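Local coordinates for protein cystalysin (Treponema denticola, PDB 1C7N) that belongs to the class I and II aminotransferase family and carries pyridoxal-5'-phosphate covalently bound as an imine to a lysine side chain, at residues Lys238-Ala243 with Gly289-Gly294; Phe207-Pro212 with Lys297-Asn302. All blocks are in the same frame, centred on the assembly; numbering follows the deposited sequence.

Contact 1 (Lys238-Ala243 with Gly289-Gly294); sequences KTFNIA and GKWLDG. With PLP (pyridoxal-5'-phosphate), chain I.
Phe240 and Leu292 bring the two backbones together, their CA atoms 7.3 Å apart, where the short helix 237-240 meets the first turns of helix 289-313. The short helix ends in a Schellman motif, with Asn241 at positive phi, a conformation asparagine tolerates well. It carries Lys238, the lysine that holds the cofactor in this fold-type I (aminotransferase-family) protein. Lys238 takes no part in the packing; its NZ is covalently joined to PLP C4A, 1.3 Å away.

Trp291 and Leu292 both point toward the short helix. The tryptophan's CG is anti to its backbone N (chi1 177°), which sends the six-membered ring past Phe240 in the opposite direction to the phenyl group; Phe240 CD2 comes 4.0 Å from Trp291 CE3. These large flat groups suit a fully buried, apolar place. Phe240 CE2 also lies 4.2 Å from Leu292 CB, while Thr239 CG2 sits above one face of the phenyl ring near its rim. Threonine serves two surroundings: Thr239 CG2 packs against both methyls of Leu292, 3.6 Å from CD2, while its hydroxyl turns to Asp208. Trp291 also meets the ring of Tyr3 edge-to-face and that of Phe5 with the planes at about 35°. No hydrogen bond joins the segments, and the buried Thr239 O lacks a polar partner in the model; it meets the indole edge in the ring plane, 3.6 Å from Trp291 CZ3.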
loop_
_atom_site.group_PDB
_atom_site.type_symbol
_atom_site.label_atom_id
_atom_site.label_comp_id
_atom_site.label_asym_id
_atom_site.label_seq_id
_atom_site.Cartn_x
_atom_site.Cartn_y
_atom_site.Cartn_z
ATOM N N LYS A 238 -6.029 11.029 8.837
ATOM C CA LYS A 238 -6.980 11.339 9.896
ATOM C C LYS A 238 -7.529 12.754 9.703
ATOM O O LYS A 238 -8.732 12.999 9.845
ATOM C CB LYS A 238 -6.310 11.213 11.270
ATOM C CG LYS A 238 -6.279 9.785 11.793
ATOM C CD LYS A 238 -7.696 9.300 12.114
ATOM C CE LYS A 238 -7.760 7.818 12.521
ATOM N NZ LYS A 238 -6.488 7.406 13.115
ATOM N N THR A 239 -6.644 13.677 9.346
ATOM C CA THR A 239 -7.029 15.073 9.139
ATOM C C THR A 239 -8.117 15.279 8.082
ATOM O O THR A 239 -9.088 16.002 8.315
ATOM C CB THR A 239 -5.811 15.924 8.724
ATOM O OG1 THR A 239 -4.727 15.687 9.631
ATOM C CG2 THR A 239 -6.167 17.416 8.733
ATOM N N PHE A 240 -7.963 14.641 6.925
ATOM C CA PHE A 240 -8.921 14.829 5.835
ATOM C C PHE A 240 -9.794 13.622 5.483
ATOM O O PHE A 240 -10.383 13.558 4.397
ATOM C CB PHE A 240 -8.171 15.319 4.594
ATOM C CG PHE A 240 -7.370 16.573 4.835
ATOM C CD1 PHE A 240 -6.016 16.506 5.146
ATOM C CD2 PHE A 240 -7.983 17.826 4.784
ATOM C CE1 PHE A 240 -5.282 17.669 5.402
ATOM C CE2 PHE A 240 -7.259 18.992 5.039
ATOM C CZ PHE A 240 -5.907 18.913 5.347
ATOM N N ASN A 241 -9.877 12.669 6.407
ATOM C CA ASN A 241 -10.697 11.475 6.219
ATOM C C ASN A 241 -10.331 10.670 4.968
ATOM O O ASN A 241 -11.212 10.262 4.200
ATOM C CB ASN A 241 -12.177 11.887 6.173
ATOM C CG ASN A 241 -13.123 10.710 6.288
ATOM O OD1 ASN A 241 -12.757 9.646 6.781
ATOM N ND2 ASN A 241 -14.362 10.904 5.848
ATOM N N ILE A 242 -9.035 10.436 4.769
ATOM C CA ILE A 242 -8.589 9.660 3.611
ATOM C C ILE A 242 -7.724 8.457 3.971
ATOM O O ILE A 242 -6.680 8.214 3.358
ATOM C CB ILE A 242 -7.836 10.538 2.578
ATOM C CG1 ILE A 242 -6.659 11.262 3.230
ATOM C CG2 ILE A 242 -8.804 11.529 1.946
ATOM C CD1 ILE A 242 -5.802 12.047 2.232
ATOM N N ALA A 243 -8.173 7.700 4.969
ATOM C CA ALA A 243 -7.469 6.500 5.394
ATOM C C ALA A 243 -7.486 5.518 4.222
ATOM O O ALA A 243 -6.629 4.649 4.122
ATOM C CB ALA A 243 -8.165 5.877 6.610
ATOM N N GLY A 289 -7.630 23.680 3.514
ATOM C CA GLY A 289 -7.496 24.343 4.799
ATOM C C GLY A 289 -8.804 24.856 5.383
ATOM O O GLY A 289 -9.069 24.675 6.576
ATOM N N LYS A 290 -9.624 25.495 4.554
ATOM C CA LYS A 290 -10.906 26.032 5.013
ATOM C C LYS A 290 -11.850 24.917 5.439
ATOM O O LYS A 290 -12.633 25.076 6.374
ATOM C CB LYS A 290 -11.590 26.844 3.911
ATOM C CG LYS A 290 -10.800 28.023 3.368
ATOM C CD LYS A 290 -10.546 29.091 4.405
ATOM C CE LYS A 290 -10.083 30.376 3.726
ATOM N NZ LYS A 290 -9.001 30.123 2.728
ATOM N N TRP A 291 -11.792 23.791 4.734
ATOM C CA TRP A 291 -12.656 22.672 5.065
ATOM C C TRP A 291 -12.285 22.158 6.454
ATOM O O TRP A 291 -13.157 21.876 7.275
ATOM C CB TRP A 291 -12.505 21.555 4.029
ATOM C CG TRP A 291 -13.325 20.346 4.350
ATOM C CD1 TRP A 291 -14.617 20.097 3.980
ATOM C CD2 TRP A 291 -12.911 19.234 5.145
ATOM N NE1 TRP A 291 -15.033 18.888 4.502
ATOM C CE2 TRP A 291 -14.002 18.343 5.222
ATOM C CE3 TRP A 291 -11.718 18.904 5.806
ATOM C CZ2 TRP A 291 -13.937 17.141 5.935
ATOM C CZ3 TRP A 291 -11.657 17.712 6.511
ATOM C CH2 TRP A 291 -12.762 16.844 6.567
ATOM N N LEU A 292 -10.986 22.052 6.717
ATOM C CA LEU A 292 -10.504 21.581 8.010
ATOM C C LEU A 292 -10.960 22.496 9.152
ATOM O O LEU A 292 -11.294 22.014 10.238
ATOM C CB LEU A 292 -8.974 21.484 8.001
ATOM C CG LEU A 292 -8.312 21.026 9.302
ATOM C CD1 LEU A 292 -8.903 19.691 9.745
ATOM C CD2 LEU A 292 -6.817 20.895 9.090
ATOM N N ASP A 293 -10.968 23.807 8.915
ATOM C CA ASP A 293 -11.401 24.751 9.946
ATOM C C ASP A 293 -12.855 24.473 10.299
ATOM O O ASP A 293 -13.230 24.441 11.475
ATOM C CB ASP A 293 -11.279 26.206 9.468
ATOM C CG ASP A 293 -9.841 26.640 9.256
ATOM O OD1 ASP A 293 -8.958 26.183 10.011
ATOM O OD2 ASP A 293 -9.598 27.459 8.343
ATOM N N GLY A 294 -13.672 24.280 9.270
ATOM C CA GLY A 294 -15.079 24.000 9.484
ATOM C C GLY A 294 -15.301 22.669 10.179
ATOM O O GLY A 294 -16.206 22.535 11.010
HETATM N N1 PLP I . -2.006 6.033 14.781
HETATM C C2 PLP I . -3.066 6.432 15.619
HETATM C C2A PLP I . -2.654 6.874 17.011
HETATM C C3 PLP I . -4.398 6.462 15.009
HETATM O O3 PLP I . -5.368 6.738 15.882
HETATM C C4 PLP I . -4.546 6.149 13.637
HETATM C C4A PLP I . -5.841 6.261 12.966
HETATM C C5 PLP I . -3.326 5.776 12.854
HETATM C C6 PLP I . -2.100 5.704 13.452
HETATM C C5A PLP I . -3.473 5.813 11.336
HETATM O O4P PLP I . -3.187 4.738 10.533
HETATM P P PLP I . -3.321 5.086 8.950
HETATM O O1P PLP I . -3.325 3.755 8.348
HETATM O O2P PLP I . -2.105 5.898 8.543
HETATM O O3P PLP I . -4.564 5.819 8.685
#

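Contact 2 (Phe207-Pro212 with Lys297-Asn302)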
loop_
_atom_site.group_PDB
_atom_site.type_symbol
_atom_site.label_atom_id
_atom_site.label_comp_id
_atom_site.label_asym_id
_atom_site.label_seq_id
_atom_site.Cartn_x
_atom_site.Cartn_y
_atom_site.Cartn_z
ATOM N N PHE A 207 -1.990 15.313 14.694
ATOM C CA PHE A 207 -1.537 16.665 15.013
ATOM C C PHE A 207 -2.217 17.865 14.344
ATOM O O PHE A 207 -1.940 19.002 14.721
ATOM C CB PHE A 207 0.011 16.777 14.943
ATOM C CG PHE A 207 0.602 16.799 13.550
ATOM C CD1 PHE A 207 1.978 16.972 13.393
ATOM C CD2 PHE A 207 -0.181 16.659 12.413
ATOM C CE1 PHE A 207 2.567 17.004 12.123
ATOM C CE2 PHE A 207 0.399 16.689 11.138
ATOM C CZ PHE A 207 1.773 16.863 10.996
ATOM N N ASP A 208 -3.121 17.630 13.391
ATOM C CA ASP A 208 -3.838 18.742 12.758
ATOM C C ASP A 208 -5.229 18.878 13.366
ATOM O O ASP A 208 -5.940 19.845 13.090
ATOM C CB ASP A 208 -4.015 18.536 11.250
ATOM C CG ASP A 208 -2.705 18.437 10.514
ATOM O OD1 ASP A 208 -1.829 19.296 10.731
ATOM O OD2 ASP A 208 -2.557 17.500 9.702
ATOM N N LEU A 209 -5.622 17.900 14.178
ATOM C CA LEU A 209 -6.942 17.900 14.801
ATOM C C LEU A 209 -6.861 18.328 16.260
ATOM O O LEU A 209 -7.011 17.515 17.180
ATOM C CB LEU A 209 -7.570 16.505 14.673
ATOM C CG LEU A 209 -7.827 16.082 13.218
ATOM C CD1 LEU A 209 -7.983 14.574 13.116
ATOM C CD2 LEU A 209 -9.059 16.789 12.685
ATOM N N ILE A 210 -6.625 19.623 16.454
ATOM C CA ILE A 210 -6.499 20.211 17.784
ATOM C C ILE A 210 -7.707 21.092 18.088
ATOM O O ILE A 210 -8.146 21.867 17.236
ATOM C CB ILE A 210 -5.224 21.083 17.874
ATOM C CG1 ILE A 210 -4.013 20.291 17.373
ATOM C CG2 ILE A 210 -5.005 21.550 19.311
ATOM C CD1 ILE A 210 -3.736 19.018 18.152
ATOM N N MET A 211 -8.249 20.975 19.297
ATOM C CA MET A 211 -9.396 21.789 19.675
ATOM C C MET A 211 -8.930 23.211 19.985
ATOM O O MET A 211 -7.771 23.430 20.347
ATOM C CB MET A 211 -10.108 21.194 20.895
ATOM C CG MET A 211 -10.779 19.855 20.630
ATOM S SD MET A 211 -11.975 19.925 19.278
ATOM C CE MET A 211 -11.031 19.150 17.960
ATOM N N PRO A 212 -9.826 24.199 19.835
ATOM C CA PRO A 212 -9.502 25.603 20.100
ATOM C C PRO A 212 -8.831 25.813 21.456
ATOM O O PRO A 212 -9.240 25.229 22.458
ATOM C CB PRO A 212 -10.864 26.286 20.022
ATOM C CG PRO A 212 -11.558 25.482 18.961
ATOM C CD PRO A 212 -11.221 24.067 19.377
ATOM N N LYS A 297 -14.597 22.950 13.866
ATOM C CA LYS A 297 -15.681 23.668 14.530
ATOM C C LYS A 297 -16.808 22.705 14.889
ATOM O O LYS A 297 -17.311 22.723 16.009
ATOM C CB LYS A 297 -16.216 24.789 13.633
ATOM C CG LYS A 297 -15.282 25.984 13.539
ATOM C CD LYS A 297 -15.853 27.081 12.651
ATOM C CE LYS A 297 -14.991 28.332 12.718
ATOM N NZ LYS A 297 -14.890 28.837 14.120
ATOM N N VAL A 298 -17.196 21.855 13.941
ATOM C CA VAL A 298 -18.262 20.886 14.195
ATOM C C VAL A 298 -17.869 19.892 15.296
ATOM O O VAL A 298 -18.693 19.542 16.154
ATOM C CB VAL A 298 -18.619 20.108 12.911
ATOM C CG1 VAL A 298 -19.713 19.098 13.204
ATOM C CG2 VAL A 298 -19.080 21.087 11.827
ATOM N N ILE A 299 -16.614 19.444 15.273
ATOM C CA ILE A 299 -16.120 18.502 16.273
ATOM C C ILE A 299 -16.193 19.145 17.651
ATOM O O ILE A 299 -16.646 18.524 18.610
ATOM C CB ILE A 299 -14.663 18.093 15.973
ATOM C CG1 ILE A 299 -14.613 17.352 14.635
ATOM C CG2 ILE A 299 -14.125 17.203 17.090
ATOM C CD1 ILE A 299 -13.216 17.127 14.105
ATOM N N ASP A 300 -15.748 20.394 17.739
ATOM C CA ASP A 300 -15.777 21.140 18.996
ATOM C C ASP A 300 -17.237 21.258 19.463
ATOM O O ASP A 300 -17.541 21.105 20.656
ATOM C CB ASP A 300 -15.135 22.519 18.777
ATOM C CG ASP A 300 -15.104 23.373 20.038
ATOM O OD1 ASP A 300 -14.916 22.835 21.147
ATOM O OD2 ASP A 300 -15.246 24.602 19.910
ATOM N N LYS A 301 -18.146 21.526 18.528
ATOM C CA LYS A 301 -19.564 21.621 18.880
ATOM C C LYS A 301 -20.057 20.281 19.432
ATOM O O LYS A 301 -20.757 20.233 20.449
ATOM C CB LYS A 301 -20.411 22.014 17.657
ATOM C CG LYS A 301 -20.307 23.487 17.252
ATOM C CD LYS A 301 -20.900 24.402 18.327
ATOM C CE LYS A 301 -21.009 25.853 17.859
ATOM N NZ LYS A 301 -19.683 26.459 17.549
ATOM N N ASN A 302 -19.672 19.195 18.769
ATOM C CA ASN A 302 -20.086 17.859 19.183
ATOM C C ASN A 302 -19.573 17.384 20.546
ATOM O O ASN A 302 -20.320 16.751 21.291
ATOM C CB ASN A 302 -19.729 16.841 18.096
ATOM C CG ASN A 302 -20.594 16.996 16.855
ATOM O OD1 ASN A 302 -21.603 17.701 16.873
ATOM N ND2 ASN A 302 -20.215 16.322 15.780
#
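Met211 and Asp300 mark the closest approach of the backbones, CA to CA 6.4 Å, where the irregular loop 207-212 runs beside one face of helix 289-313. The loop continues from Asp203, Ile205 and His206 of the PLP pocket, so the contact packs the chain leaving that pocket against the helix.

Apolar packing provides the inner part of the contact. Met211 and Ile299 cross at about a right angle, and the methionine methyl does the touching: Met211 CE lies 3.8 Å from Ile299 CG2. The methionine chain is bent at chi2 (-57°) and again at chi3, so although its CB does not aim at the helix, its thioether end folds onto it. A flexible, unbranched side chain is well suited to this, and Met211 SD rests 4.0 Å from Asp300 CA. Beta-branched Ile299 offers CG2 to Met211 and its other arm to Leu209, whose CD2 approaches Ile299 CD1 more loosely, at 4.4 Å.

At the outer margin the contact turns to van der Waals touching between an apolar ring and a charged group. Asp300 CG is anti to the backbone N (chi1 -179°), which brings the carboxylate beside the proline; Pro212 CG is 3.9 Å from Asp300 OD2. The other oxygen, OD1, is engaged along its own helix by a hydrogen bond from Gln303 and a salt bridge to Arg304.

In the chain the loop follows strand 199-203 and precedes helix 224-227, and backbone bonds tie Leu209 to Thr325 and Met211 to Glu323, just ahead of strand 327-331. On the helix, Ile299 also touches Tyr326, while Val298 and Asn302 pack against helix 376-393.

Overall arrangement
Both contacts use helix 289-313: contact 1 takes its first turns and contact 2 a stretch farther along, with centres 11 Å apart on the same side of the chain's centre. Contact 1 is wholly buried, its aromatic and aliphatic groups gathered on the helix turn that carries the cofactor lysine. Contact 2 is buried at Leu209, Met211 and Ile299 but reaches an exposed edge at Pro212, where a carboxylate joins the packing. Neither has a hydrogen bond between its own segments. The polar link runs between the contacts instead: Thr239 OG1 and Asp208 OD2, 2.8 Å apart, probably hydrogen-bond, and Leu209 packs on both Lys238 O and Leu292.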